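Local coordinates for putative glucarate dehydratase (PDB 4IT1), which probably dehydrates D-glucarate to 5-dehydro-4-deoxy-D-glucarate, using a bound magnesium ion, as a member of the mandelate racemase/muconate lactonizing enzyme family, at residues P39-S44 / G217-E222; R241-G246 / Y267-P272; G276-H281 / Q306-I311. One frame throughout, in Å; residues are numbered along the deposited sequence.

Contact 1: residues P39-S44 / G217-E222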
ATOM      1  N   PRO A  39      35.318  14.593  -5.676  1.00 55.12           N
ATOM      2  CA  PRO A  39      35.977  13.344  -6.072  1.00 53.42           C
ATOM      3  C   PRO A  39      35.683  12.202  -5.098  1.00 50.13           C
ATOM      4  O   PRO A  39      36.610  11.635  -4.498  1.00 47.92           O
ATOM      5  CB  PRO A  39      37.470  13.715  -6.047  1.00 56.12           C
ATOM      6  CG  PRO A  39      37.560  14.880  -5.103  1.00 51.17           C
ATOM      7  CD  PRO A  39      36.299  15.649  -5.356  1.00 55.31           C
ATOM      8  N   LEU A  40      34.402  11.866  -4.951  1.00 47.15           N
ATOM      9  CA  LEU A  40      33.981  10.824  -4.008  1.00 54.46           C
ATOM     10  C   LEU A  40      34.276   9.414  -4.534  1.00 55.81           C
ATOM     11  O   LEU A  40      33.859   9.051  -5.632  1.00 48.08           O
ATOM     12  CB  LEU A  40      32.493  10.983  -3.663  1.00 56.41           C
ATOM     13  CG  LEU A  40      32.075  12.366  -3.130  1.00 61.11           C
ATOM     14  CD1 LEU A  40      30.567  12.473  -2.950  1.00 46.77           C
ATOM     15  CD2 LEU A  40      32.811  12.706  -1.834  1.00 51.36           C
ATOM     16  N   LEU A  41      35.008   8.640  -3.737  1.00 57.09           N
ATOM     17  CA  LEU A  41      35.383   7.271  -4.074  1.00 54.10           C
ATOM     18  C   LEU A  41      34.310   6.266  -3.671  1.00 61.94           C
ATOM     19  O   LEU A  41      33.692   6.400  -2.610  1.00 57.80           O
ATOM     20  CB  LEU A  41      36.684   6.899  -3.365  1.00 58.22           C
ATOM     21  CG  LEU A  41      37.999   7.514  -3.842  1.00 63.57           C
ATOM     22  CD1 LEU A  41      39.110   7.172  -2.861  1.00 60.98           C
ATOM     23  CD2 LEU A  41      38.352   7.022  -5.238  1.00 61.19           C
ATOM     24  N   ASN A  42      34.093   5.261  -4.520  1.00 58.32           N
ATOM     25  CA  ASN A  42      33.175   4.161  -4.209  1.00 50.95           C
ATOM     26  C   ASN A  42      33.659   2.815  -4.768  1.00 51.07           C
ATOM     27  O   ASN A  42      34.772   2.719  -5.284  1.00 45.72           O
ATOM     28  CB  ASN A  42      31.752   4.485  -4.677  1.00 49.49           C
ATOM     29  CG  ASN A  42      31.621   4.522  -6.189  1.00 55.29           C
ATOM     30  OD1 ASN A  42      32.277   3.761  -6.902  1.00 55.98           O
ATOM     31  ND2 ASN A  42      30.758   5.397  -6.685  1.00 49.98           N
ATOM     32  N   ALA A  43      32.815   1.790  -4.667  1.00 49.85           N
ATOM     33  CA  ALA A  43      33.157   0.442  -5.119  1.00 54.45           C
ATOM     34  C   ALA A  43      33.528   0.396  -6.609  1.00 50.30           C
ATOM     35  O   ALA A  43      34.551  -0.177  -6.971  1.00 47.38           O
ATOM     36  CB  ALA A  43      32.010  -0.515  -4.825  1.00 54.81           C
ATOM     37  N   SER A  44      32.693   1.026  -7.434  1.00 47.14           N
ATOM     38  CA  SER A  44      32.829   1.077  -8.886  1.00 53.96           C
ATOM     39  C   SER A  44      33.996   1.936  -9.388  1.00 60.72           C
ATOM     40  O   SER A  44      34.589   1.645 -10.433  1.00 67.67           O
ATOM     41  CB  SER A  44      31.528   1.606  -9.492  1.00 51.93           C
ATOM     42  OG  SER A  44      30.474   0.683  -9.296  1.00 66.55           O
ATOM     43  N   GLY A 217      33.844  -0.551   0.778  1.00 53.10           N
ATOM     44  CA  GLY A 217      34.267  -1.362  -0.358  1.00 59.79           C
ATOM     45  C   GLY A 217      35.046  -0.544  -1.368  1.00 60.66           C
ATOM     46  O   GLY A 217      34.883  -0.711  -2.578  1.00 68.27           O
ATOM     47  N   THR A 218      35.881   0.358  -0.861  1.00 57.83           N
ATOM     48  CA  THR A 218      36.656   1.257  -1.705  1.00 56.78           C
ATOM     49  C   THR A 218      38.141   1.135  -1.391  1.00 57.14           C
ATOM     50  O   THR A 218      38.959   1.024  -2.301  1.00 59.01           O
ATOM     51  CB  THR A 218      36.202   2.720  -1.547  1.00 58.26           C
ATOM     52  OG1 THR A 218      34.779   2.797  -1.688  1.00 60.82           O
ATOM     53  CG2 THR A 218      36.845   3.582  -2.609  1.00 68.60           C
ATOM     54  N   LEU A 219      38.478   1.157  -0.105  1.00 50.23           N
ATOM     55  CA  LEU A 219      39.856   0.956   0.341  1.00 54.60           C
ATOM     56  C   LEU A 219      40.015  -0.453   0.923  1.00 49.62           C
ATOM     57  O   LEU A 219      39.016  -1.122   1.180  1.00 57.89           O
ATOM     58  CB  LEU A 219      40.247   2.047   1.358  1.00 56.33           C
ATOM     59  CG  LEU A 219      40.969   3.324   0.873  1.00 62.28           C
ATOM     60  CD1 LEU A 219      40.396   3.934  -0.403  1.00 56.79           C
ATOM     61  CD2 LEU A 219      41.009   4.373   1.974  1.00 56.89           C
ATOM     62  N   PRO A 220      41.263  -0.915   1.131  1.00 52.47           N
ATOM     63  CA  PRO A 220      41.417  -2.244   1.726  1.00 52.80           C
ATOM     64  C   PRO A 220      40.506  -2.431   2.945  1.00 61.54           C
ATOM     65  O   PRO A 220      40.393  -1.521   3.780  1.00 57.70           O
ATOM     66  CB  PRO A 220      42.889  -2.274   2.130  1.00 56.57           C
ATOM     67  CG  PRO A 220      43.553  -1.390   1.130  1.00 56.81           C
ATOM     68  CD  PRO A 220      42.567  -0.295   0.821  1.00 54.80           C
ATOM     69  N   PRO A 221      39.825  -3.590   3.025  1.00 54.27           N
ATOM     70  CA  PRO A 221      38.818  -3.762   4.072  1.00 52.93           C
ATOM     71  C   PRO A 221      39.371  -3.680   5.511  1.00 54.68           C
ATOM     72  O   PRO A 221      38.693  -3.136   6.377  1.00 57.27           O
ATOM     73  CB  PRO A 221      38.174  -5.130   3.747  1.00 46.67           C
ATOM     74  CG  PRO A 221      39.075  -5.787   2.753  1.00 50.40           C
ATOM     75  CD  PRO A 221      39.796  -4.683   2.033  1.00 53.92           C
ATOM     76  N   GLU A 222      40.584  -4.179   5.756  1.00 52.06           N
ATOM     77  CA  GLU A 222      41.252  -3.969   7.050  1.00 60.37           C
ATOM     78  C   GLU A 222      41.432  -2.487   7.374  1.00 63.20           C
ATOM     79  O   GLU A 222      41.293  -2.080   8.531  1.00 66.36           O
ATOM     80  CB  GLU A 222      42.615  -4.664   7.115  1.00 66.46           C
ATOM     81  CG  GLU A 222      42.566  -6.140   7.483  1.00 77.67           C
ATOM     82  CD  GLU A 222      42.488  -7.056   6.272  1.00 96.79           C
ATOM     83  OE1 GLU A 222      42.292  -6.558   5.136  1.00100.25           O
ATOM     84  OE2 GLU A 222      42.626  -8.283   6.458  1.00 98.43           O
TER
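T218 lies against L41 CB and the backbone of N42 and A43, and its three side-chain atoms share that work. CB stands 4.0 Å from N42 O. One branch, the methyl CG2, is anti to the backbone N and runs on to L41, meeting L41 CB at 3.4 Å, closer than carbon atoms usually pack. The other branch, the hydroxyl OG1, sits beside the backbone N (chi1 -50°) and lies 3.3 Å from N42 C. Its hydrogen bond, however, goes back to the carbonyl O of A216, so it meets N42 by contact alone. The contact ties the capping domain, through the loop between strands 25-36 and 50-60, to the barrel domain of the enolase-like fold, where residues 217-220 lead from strand 212-215 into helix 221-234. P220 takes the N-cap position of that helix, and E224 OE2 accepts from the backbone N of both T218 and L219. No hydrogen bond spans the two segments. The backbones are linked instead by a CA-H...O contact of 3.3 Å from A43 CA to G217 O, a carbonyl that also receives N247 ND2. Beyond T218, L41 CD1 reaches L219 CD1 at 4.3 Å. The N42 side chain, which starts out away from 217-222, sends ND2 to D428 OD2 and to a bound tartrate, near the predicted proton acceptor K215.

Contact 2: residues R241-G246 / Y267-P272. With MG (magnesium ion), chain E.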
ATOM      1  N   ARG A 241      27.104   2.445  10.641  1.00 56.52           N
ATOM      2  CA  ARG A 241      26.714   1.586   9.513  1.00 63.08           C
ATOM      3  C   ARG A 241      27.710   1.724   8.350  1.00 65.55           C
ATOM      4  O   ARG A 241      28.360   2.764   8.208  1.00 57.07           O
ATOM      5  CB  ARG A 241      25.324   1.979   9.010  1.00 55.03           C
ATOM      6  CG  ARG A 241      24.224   1.943  10.050  1.00 55.84           C
ATOM      7  CD  ARG A 241      23.243   3.088   9.845  1.00 61.46           C
ATOM      8  NE  ARG A 241      22.443   3.308  11.049  1.00 65.90           N
ATOM      9  CZ  ARG A 241      21.739   4.405  11.323  1.00 67.16           C
ATOM     10  NH1 ARG A 241      21.708   5.433  10.484  1.00 61.48           N
ATOM     11  NH2 ARG A 241      21.061   4.470  12.458  1.00 59.98           N
ATOM     12  N   ILE A 242      27.815   0.680   7.520  1.00 59.56           N
ATOM     13  CA  ILE A 242      28.636   0.727   6.294  1.00 52.03           C
ATOM     14  C   ILE A 242      27.928   0.159   5.075  1.00 56.00           C
ATOM     15  O   ILE A 242      27.095  -0.736   5.196  1.00 55.10           O
ATOM     16  CB  ILE A 242      29.981  -0.014   6.436  1.00 50.62           C
ATOM     17  CG1 ILE A 242      29.771  -1.421   7.010  1.00 59.45           C
ATOM     18  CG2 ILE A 242      30.956   0.802   7.261  1.00 57.90           C
ATOM     19  CD1 ILE A 242      30.948  -2.350   6.826  1.00 49.22           C
ATOM     20  N   ASP A 243      28.287   0.684   3.904  1.00 50.25           N
ATOM     21  CA  ASP A 243      27.788   0.187   2.622  1.00 48.57           C
ATOM     22  C   ASP A 243      28.961  -0.171   1.708  1.00 48.74           C
ATOM     23  O   ASP A 243      29.446   0.683   0.962  1.00 53.50           O
ATOM     24  CB  ASP A 243      26.904   1.245   1.944  1.00 50.21           C
ATOM     25  CG  ASP A 243      26.204   0.720   0.691  1.00 53.60           C
ATOM     26  OD1 ASP A 243      26.479  -0.428   0.277  1.00 49.69           O
ATOM     27  OD2 ASP A 243      25.363   1.452   0.118  1.00 44.09           O
ATOM     28  N   PRO A 244      29.435  -1.430   1.764  1.00 50.23           N
ATOM     29  CA  PRO A 244      30.512  -1.818   0.844  1.00 46.67           C
ATOM     30  C   PRO A 244      30.043  -2.110  -0.591  1.00 44.97           C
ATOM     31  O   PRO A 244      30.834  -2.586  -1.399  1.00 52.79           O
ATOM     32  CB  PRO A 244      31.098  -3.088   1.488  1.00 47.51           C
ATOM     33  CG  PRO A 244      30.506  -3.168   2.865  1.00 50.54           C
ATOM     34  CD  PRO A 244      29.183  -2.471   2.775  1.00 48.44           C
ATOM     35  N   ASN A 245      28.778  -1.826  -0.904  1.00 42.60           N
ATOM     36  CA  ASN A 245      28.225  -2.033  -2.253  1.00 50.80           C
ATOM     37  C   ASN A 245      28.568  -3.401  -2.865  1.00 47.78           C
ATOM     38  O   ASN A 245      28.961  -3.494  -4.026  1.00 45.21           O
ATOM     39  CB  ASN A 245      28.653  -0.905  -3.201  1.00 46.74           C
ATOM     40  CG  ASN A 245      27.798   0.331  -3.069  1.00 50.97           C
ATOM     41  OD1 ASN A 245      28.304   1.410  -2.782  1.00 46.38           O
ATOM     42  ND2 ASN A 245      26.494   0.188  -3.295  1.00 53.69           N
ATOM     43  N   GLY A 246      28.431  -4.447  -2.058  1.00 41.56           N
ATOM     44  CA  GLY A 246      28.676  -5.816  -2.485  1.00 39.93           C
ATOM     45  C   GLY A 246      30.096  -6.098  -2.916  1.00 45.17           C
ATOM     46  O   GLY A 246      30.334  -7.045  -3.664  1.00 44.49           O
ATOM     47  N   TYR A 267      25.065  -3.874   8.673  1.00 52.95           N
ATOM     48  CA  TYR A 267      25.881  -3.915   7.461  1.00 48.78           C
ATOM     49  C   TYR A 267      24.955  -3.835   6.252  1.00 50.62           C
ATOM     50  O   TYR A 267      24.072  -4.686   6.082  1.00 48.57           O
ATOM     51  CB  TYR A 267      26.646  -5.230   7.373  1.00 53.55           C
ATOM     52  CG  TYR A 267      27.661  -5.509   8.466  1.00 57.57           C
ATOM     53  CD1 TYR A 267      27.261  -5.798   9.774  1.00 59.06           C
ATOM     54  CD2 TYR A 267      29.024  -5.542   8.173  1.00 61.26           C
ATOM     55  CE1 TYR A 267      28.197  -6.072  10.764  1.00 64.65           C
ATOM     56  CE2 TYR A 267      29.967  -5.824   9.151  1.00 63.05           C
ATOM     57  CZ  TYR A 267      29.554  -6.084  10.444  1.00 64.11           C
ATOM     58  OH  TYR A 267      30.497  -6.358  11.409  1.00 66.50           O
ATOM     59  N   GLU A 268      25.117  -2.818   5.422  1.00 42.88           N
ATOM     60  CA  GLU A 268      24.369  -2.684   4.179  1.00 40.71           C
ATOM     61  C   GLU A 268      25.106  -3.324   3.009  1.00 38.66           C
ATOM     62  O   GLU A 268      26.185  -2.935   2.719  1.00 38.04           O
ATOM     63  CB  GLU A 268      24.113  -1.213   3.865  1.00 40.94           C
ATOM     64  CG  GLU A 268      23.204  -0.972   2.667  1.00 50.74           C
ATOM     65  CD  GLU A 268      23.292   0.417   2.068  1.00 55.67           C
ATOM     66  OE1 GLU A 268      23.614   1.369   2.768  1.00 62.69           O
ATOM     67  OE2 GLU A 268      23.023   0.573   0.879  1.00 58.20           O
ATOM     68  N   ASP A 269      24.516  -4.311   2.357  1.00 41.62           N
ATOM     69  CA  ASP A 269      25.116  -4.946   1.156  1.00 44.23           C
ATOM     70  C   ASP A 269      26.618  -5.188   1.282  1.00 40.43           C
ATOM     71  O   ASP A 269      27.395  -4.659   0.492  1.00 41.32           O
ATOM     72  CB  ASP A 269      24.870  -4.091  -0.097  1.00 34.26           C
ATOM     73  CG  ASP A 269      23.413  -3.979  -0.439  1.00 41.52           C
ATOM     74  OD1 ASP A 269      22.733  -5.025  -0.445  1.00 37.44           O
ATOM     75  OD2 ASP A 269      22.940  -2.847  -0.691  1.00 41.03           O
ATOM     76  N   PRO A 270      27.046  -5.961   2.290  1.00 42.36           N
ATOM     77  CA  PRO A 270      28.487  -6.207   2.312  1.00 41.77           C
ATOM     78  C   PRO A 270      28.958  -7.165   1.211  1.00 42.52           C
ATOM     79  O   PRO A 270      30.116  -7.109   0.805  1.00 40.03           O
ATOM     80  CB  PRO A 270      28.718  -6.821   3.695  1.00 38.47           C
ATOM     81  CG  PRO A 270      27.393  -7.367   4.108  1.00 37.05           C
ATOM     82  CD  PRO A 270      26.371  -6.459   3.501  1.00 43.06           C
ATOM     83  N   THR A 271      28.059  -8.034   0.751  1.00 43.04           N
ATOM     84  CA  THR A 271      28.394  -9.127  -0.162  1.00 37.92           C
ATOM     85  C   THR A 271      27.312  -9.250  -1.252  1.00 37.50           C
ATOM     86  O   THR A 271      26.136  -9.021  -0.977  1.00 41.38           O
ATOM     87  CB  THR A 271      28.620 -10.434   0.634  1.00 40.42           C
ATOM     88  OG1 THR A 271      29.406 -11.353  -0.131  1.00 42.63           O
ATOM     89  CG2 THR A 271      27.320 -11.082   1.055  1.00 35.93           C
ATOM     90  N   PRO A 272      27.695  -9.580  -2.502  1.00 40.70           N
ATOM     91  CA  PRO A 272      26.688  -9.450  -3.565  1.00 43.56           C
ATOM     92  C   PRO A 272      25.671 -10.601  -3.639  1.00 42.04           C
ATOM     93  O   PRO A 272      25.956 -11.713  -3.195  1.00 42.68           O
ATOM     94  CB  PRO A 272      27.533  -9.380  -4.835  1.00 42.32           C
ATOM     95  CG  PRO A 272      28.768 -10.162  -4.509  1.00 49.70           C
ATOM     96  CD  PRO A 272      28.975 -10.110  -3.013  1.00 46.24           C
TER
HETATM   97 MG    MG E 501      23.689   1.223  -1.001  1.00 53.20          MG
HETATM   98  O   HOH W   1      24.355  -0.821  -1.219  1.00 41.55           O
HETATM   99  O   HOH W   2      24.174   1.455  -2.975  1.00 55.88           O
HETATM  100  O   HOH W   3      23.171   3.257  -0.984  1.00 44.79           O
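D243 and E268 both set CG anti to the backbone N (chi1 -172° and -174°), and E268 stays extended beyond it, which brings the two carboxylates onto one magnesium ion. D243 OD2 binds the metal at 2.0 Å and E268 OE2 at 2.1 Å. These two oxygens are 2.6 Å apart, a closeness the shared cation probably makes tolerable, and the carboxylate planes are turned 40° against each other. N291 and three waters complete the sphere. One of these waters spends its protons on D243 OD1 at 2.6 Å and D269 OD2 at 2.5 Å, so D269 takes part through the second shell, where T290 and the backbone N of N291 hold it. The site sits at the C-terminal ends of neighbouring parallel strands in the barrel, within the beta-alpha-beta unit of strand 240-243, helix 250-260 and strand 266-268. There E268 N donates to I242 O at 2.9 Å, almost in line with the carbonyl, while I242 CD1 packs on Y267 CD2. Past the strands the chain turns: D243 OD1 accepts from N245 N in an Asx turn, and G246 N donates to D269 O at 2.8 Å. P244 packs against residues 267-272, its CD 3.0 Å from E268 O and its CG against CA and CB of P270. With an alanine here CG and CD are gone, which is likely to leave a gap beside P270 and the turn between D243 and N245 freer to move.

Contact 3: residues G276-H281 / Q306-I311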
ATOM      1  N   GLY A 276      24.226 -14.815  -1.439  1.00 50.91           N
ATOM      2  CA  GLY A 276      25.379 -14.455  -0.611  1.00 44.99           C
ATOM      3  C   GLY A 276      24.972 -13.744   0.669  1.00 46.28           C
ATOM      4  O   GLY A 276      25.490 -14.049   1.751  1.00 48.13           O
ATOM      5  N   MET A 277      24.042 -12.801   0.542  1.00 42.40           N
ATOM      6  CA  MET A 277      23.498 -12.073   1.689  1.00 41.44           C
ATOM      7  C   MET A 277      22.819 -13.026   2.679  1.00 49.02           C
ATOM      8  O   MET A 277      23.058 -12.945   3.888  1.00 47.73           O
ATOM      9  CB  MET A 277      22.545 -10.973   1.226  1.00 36.19           C
ATOM     10  CG  MET A 277      23.241  -9.825   0.496  1.00 43.42           C
ATOM     11  SD  MET A 277      24.133  -8.652   1.555  1.00 43.04           S
ATOM     12  CE  MET A 277      22.726  -7.741   2.188  1.00 39.95           C
ATOM     13  N   ALA A 278      22.014 -13.954   2.156  1.00 49.91           N
ATOM     14  CA  ALA A 278      21.353 -14.976   2.973  1.00 51.00           C
ATOM     15  C   ALA A 278      22.368 -15.826   3.719  1.00 47.56           C
ATOM     16  O   ALA A 278      22.217 -16.079   4.912  1.00 53.22           O
ATOM     17  CB  ALA A 278      20.464 -15.863   2.112  1.00 48.18           C
ATOM     18  N   GLU A 279      23.402 -16.255   3.008  1.00 44.65           N
ATOM     19  CA  GLU A 279      24.404 -17.147   3.561  1.00 45.34           C
ATOM     20  C   GLU A 279      25.176 -16.426   4.652  1.00 46.70           C
ATOM     21  O   GLU A 279      25.425 -16.988   5.725  1.00 42.62           O
ATOM     22  CB  GLU A 279      25.327 -17.653   2.454  1.00 46.35           C
ATOM     23  CG  GLU A 279      26.544 -18.440   2.920  1.00 61.28           C
ATOM     24  CD  GLU A 279      26.258 -19.897   3.235  1.00 75.52           C
ATOM     25  OE1 GLU A 279      27.239 -20.632   3.478  1.00 81.04           O
ATOM     26  OE2 GLU A 279      25.076 -20.312   3.246  1.00 80.13           O
ATOM     27  N   LEU A 280      25.515 -15.167   4.385  1.00 40.62           N
ATOM     28  CA  LEU A 280      26.214 -14.341   5.350  1.00 41.10           C
ATOM     29  C   LEU A 280      25.412 -14.230   6.643  1.00 46.92           C
ATOM     30  O   LEU A 280      25.956 -14.421   7.740  1.00 47.25           O
ATOM     31  CB  LEU A 280      26.491 -12.947   4.775  1.00 36.67           C
ATOM     32  CG  LEU A 280      27.245 -12.005   5.710  1.00 38.02           C
ATOM     33  CD1 LEU A 280      28.586 -12.611   6.139  1.00 37.00           C
ATOM     34  CD2 LEU A 280      27.434 -10.667   5.022  1.00 33.75           C
ATOM     35  N   HIS A 281      24.121 -13.926   6.507  1.00 44.38           N
ATOM     36  CA  HIS A 281      23.255 -13.825   7.668  1.00 46.16           C
ATOM     37  C   HIS A 281      23.227 -15.142   8.448  1.00 45.83           C
ATOM     38  O   HIS A 281      23.499 -15.147   9.638  1.00 43.67           O
ATOM     39  CB  HIS A 281      21.852 -13.384   7.282  1.00 47.04           C
ATOM     40  CG  HIS A 281      20.898 -13.369   8.432  1.00 52.35           C
ATOM     41  ND1 HIS A 281      20.891 -12.367   9.380  1.00 50.17           N
ATOM     42  CD2 HIS A 281      19.927 -14.239   8.795  1.00 48.58           C
ATOM     43  CE1 HIS A 281      19.947 -12.616  10.270  1.00 48.79           C
ATOM     44  NE2 HIS A 281      19.352 -13.749   9.942  1.00 53.26           N
ATOM     45  N   GLN A 306      14.048 -16.500   0.737  1.00 52.93           N
ATOM     46  CA  GLN A 306      15.390 -16.964   1.124  1.00 51.96           C
ATOM     47  C   GLN A 306      15.845 -16.383   2.449  1.00 46.14           C
ATOM     48  O   GLN A 306      16.883 -16.776   2.967  1.00 54.39           O
ATOM     49  CB  GLN A 306      16.424 -16.550   0.077  1.00 47.17           C
ATOM     50  CG  GLN A 306      16.338 -17.266  -1.254  1.00 58.26           C
ATOM     51  CD  GLN A 306      17.362 -16.741  -2.242  1.00 60.13           C
ATOM     52  OE1 GLN A 306      17.007 -16.267  -3.318  1.00 58.14           O
ATOM     53  NE2 GLN A 306      18.642 -16.805  -1.869  1.00 53.96           N
ATOM     54  N   ASN A 307      15.085 -15.422   2.972  1.00 49.23           N
ATOM     55  CA  ASN A 307      15.511 -14.595   4.111  1.00 56.64           C
ATOM     56  C   ASN A 307      16.905 -13.953   3.921  1.00 48.79           C
ATOM     57  O   ASN A 307      17.772 -14.046   4.786  1.00 52.57           O
ATOM     58  CB  ASN A 307      15.413 -15.390   5.425  1.00 64.00           C
ATOM     59  CG  ASN A 307      15.653 -14.531   6.653  1.00 72.53           C
ATOM     60  OD1 ASN A 307      15.161 -13.401   6.756  1.00 79.64           O
ATOM     61  ND2 ASN A 307      16.419 -15.065   7.594  1.00 81.20           N
ATOM     62  N   SER A 308      17.101 -13.292   2.783  1.00 50.29           N
ATOM     63  CA  SER A 308      18.399 -12.691   2.429  1.00 46.33           C
ATOM     64  C   SER A 308      18.746 -11.436   3.216  1.00 47.53           C
ATOM     65  O   SER A 308      19.903 -11.238   3.598  1.00 56.03           O
ATOM     66  CB  SER A 308      18.449 -12.345   0.941  1.00 42.21           C
ATOM     67  OG  SER A 308      18.270 -13.492   0.141  1.00 45.51           O
ATOM     68  N   VAL A 309      17.750 -10.580   3.428  1.00 45.79           N
ATOM     69  CA  VAL A 309      17.966  -9.302   4.093  1.00 45.17           C
ATOM     70  C   VAL A 309      16.975  -9.081   5.228  1.00 50.50           C
ATOM     71  O   VAL A 309      15.850  -9.586   5.200  1.00 46.33           O
ATOM     72  CB  VAL A 309      17.916  -8.110   3.106  1.00 44.98           C
ATOM     73  CG1 VAL A 309      19.004  -8.249   2.061  1.00 45.04           C
ATOM     74  CG2 VAL A 309      16.548  -7.979   2.449  1.00 46.46           C
ATOM     75  N   GLN A 310      17.410  -8.317   6.222  1.00 44.96           N
ATOM     76  CA  GLN A 310      16.599  -8.038   7.396  1.00 43.42           C
ATOM     77  C   GLN A 310      16.082  -6.607   7.367  1.00 44.22           C
ATOM     78  O   GLN A 310      15.180  -6.262   8.122  1.00 42.16           O
ATOM     79  CB  GLN A 310      17.416  -8.289   8.659  1.00 44.32           C
ATOM     80  CG  GLN A 310      17.771  -9.755   8.874  1.00 48.53           C
ATOM     81  CD  GLN A 310      18.781 -10.278   7.861  1.00 54.11           C
ATOM     82  OE1 GLN A 310      19.870  -9.718   7.705  1.00 44.94           O
ATOM     83  NE2 GLN A 310      18.421 -11.359   7.163  1.00 49.80           N
ATOM     84  N   ILE A 311      16.653  -5.786   6.481  1.00 38.01           N
ATOM     85  CA  ILE A 311      16.327  -4.366   6.401  1.00 41.73           C
ATOM     86  C   ILE A 311      16.341  -3.896   4.948  1.00 41.57           C
ATOM     87  O   ILE A 311      17.318  -4.106   4.230  1.00 47.07           O
ATOM     88  CB  ILE A 311      17.329  -3.491   7.204  1.00 37.26           C
ATOM     89  CG1 ILE A 311      17.314  -3.841   8.699  1.00 44.13           C
ATOM     90  CG2 ILE A 311      17.020  -2.016   6.996  1.00 36.33           C
ATOM     91  CD1 ILE A 311      18.666  -3.721   9.383  1.00 44.76           C
TER
HETATM   92  O   HOH W   4      19.622 -16.032   5.734  1.00 54.08           O
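The imidazole of H281 carries the amide of Q310 stacked on one face, the two planes 18° apart and Q310 NE2 lying 3.4 Å above the ring, over its centre. The N307 amide stands nearly upright to the same ring, at 85°, and its ND2 approaches H281 CD2 obliquely at 3.8 Å. Q310 reaches the ring by bending at chi2 (69°), which folds the amide back over the imidazole. Next to this stack the helix comes very near residues 306-311: the CA atoms of A278 and S308 are 3.8 Å apart, and A278 CB rests at 3.8 Å on S308 OG, which is hydrogen-bonded to L274 O. A water bridges the backbones, donating to A278 O at 2.7 Å and to N307 O at 2.9 Å. On the inner side M277 CE meets V309 CG1 at 3.8 Å. The contact joins helix 274-284 of the barrel to the turn in which N307, with positive phi, leaves helix 297-306 and the chain heads into strand 311-314. No direct hydrogen bond crosses it. H281 ND1 is bound to L286 O and Q310 OE1 to L288 N, so both flat groups are fixed from the chain leading into and entering strand 288-290. The stack therefore rests on ring-to-amide packing, and the polar link between the two segments runs through the water.

Overall arrangement
Contact 2 lies between the other two, its centre about 11 Å from that of contact 1 and about 12 Å from that of contact 3, while the centres of contacts 1 and 3 are about 23 Å apart and the two do not touch. Contact 1 joins it on the side of the bound tartrate, which may mark the substrate pocket: A43 CB packs on N245 CB at 3.7 Å, and N42 and N245 both reach the tartrate, N245 only weakly, next to the predicted base K215. The A43 side chain is about 9 Å from the magnesium ion. On the other flank, P270 CG touches L280 CD2 at 3.4 Å and M277 packs on P270 and T271, placing contact 3 behind the metal site, with the M277 side chain about 10 Å from the ion.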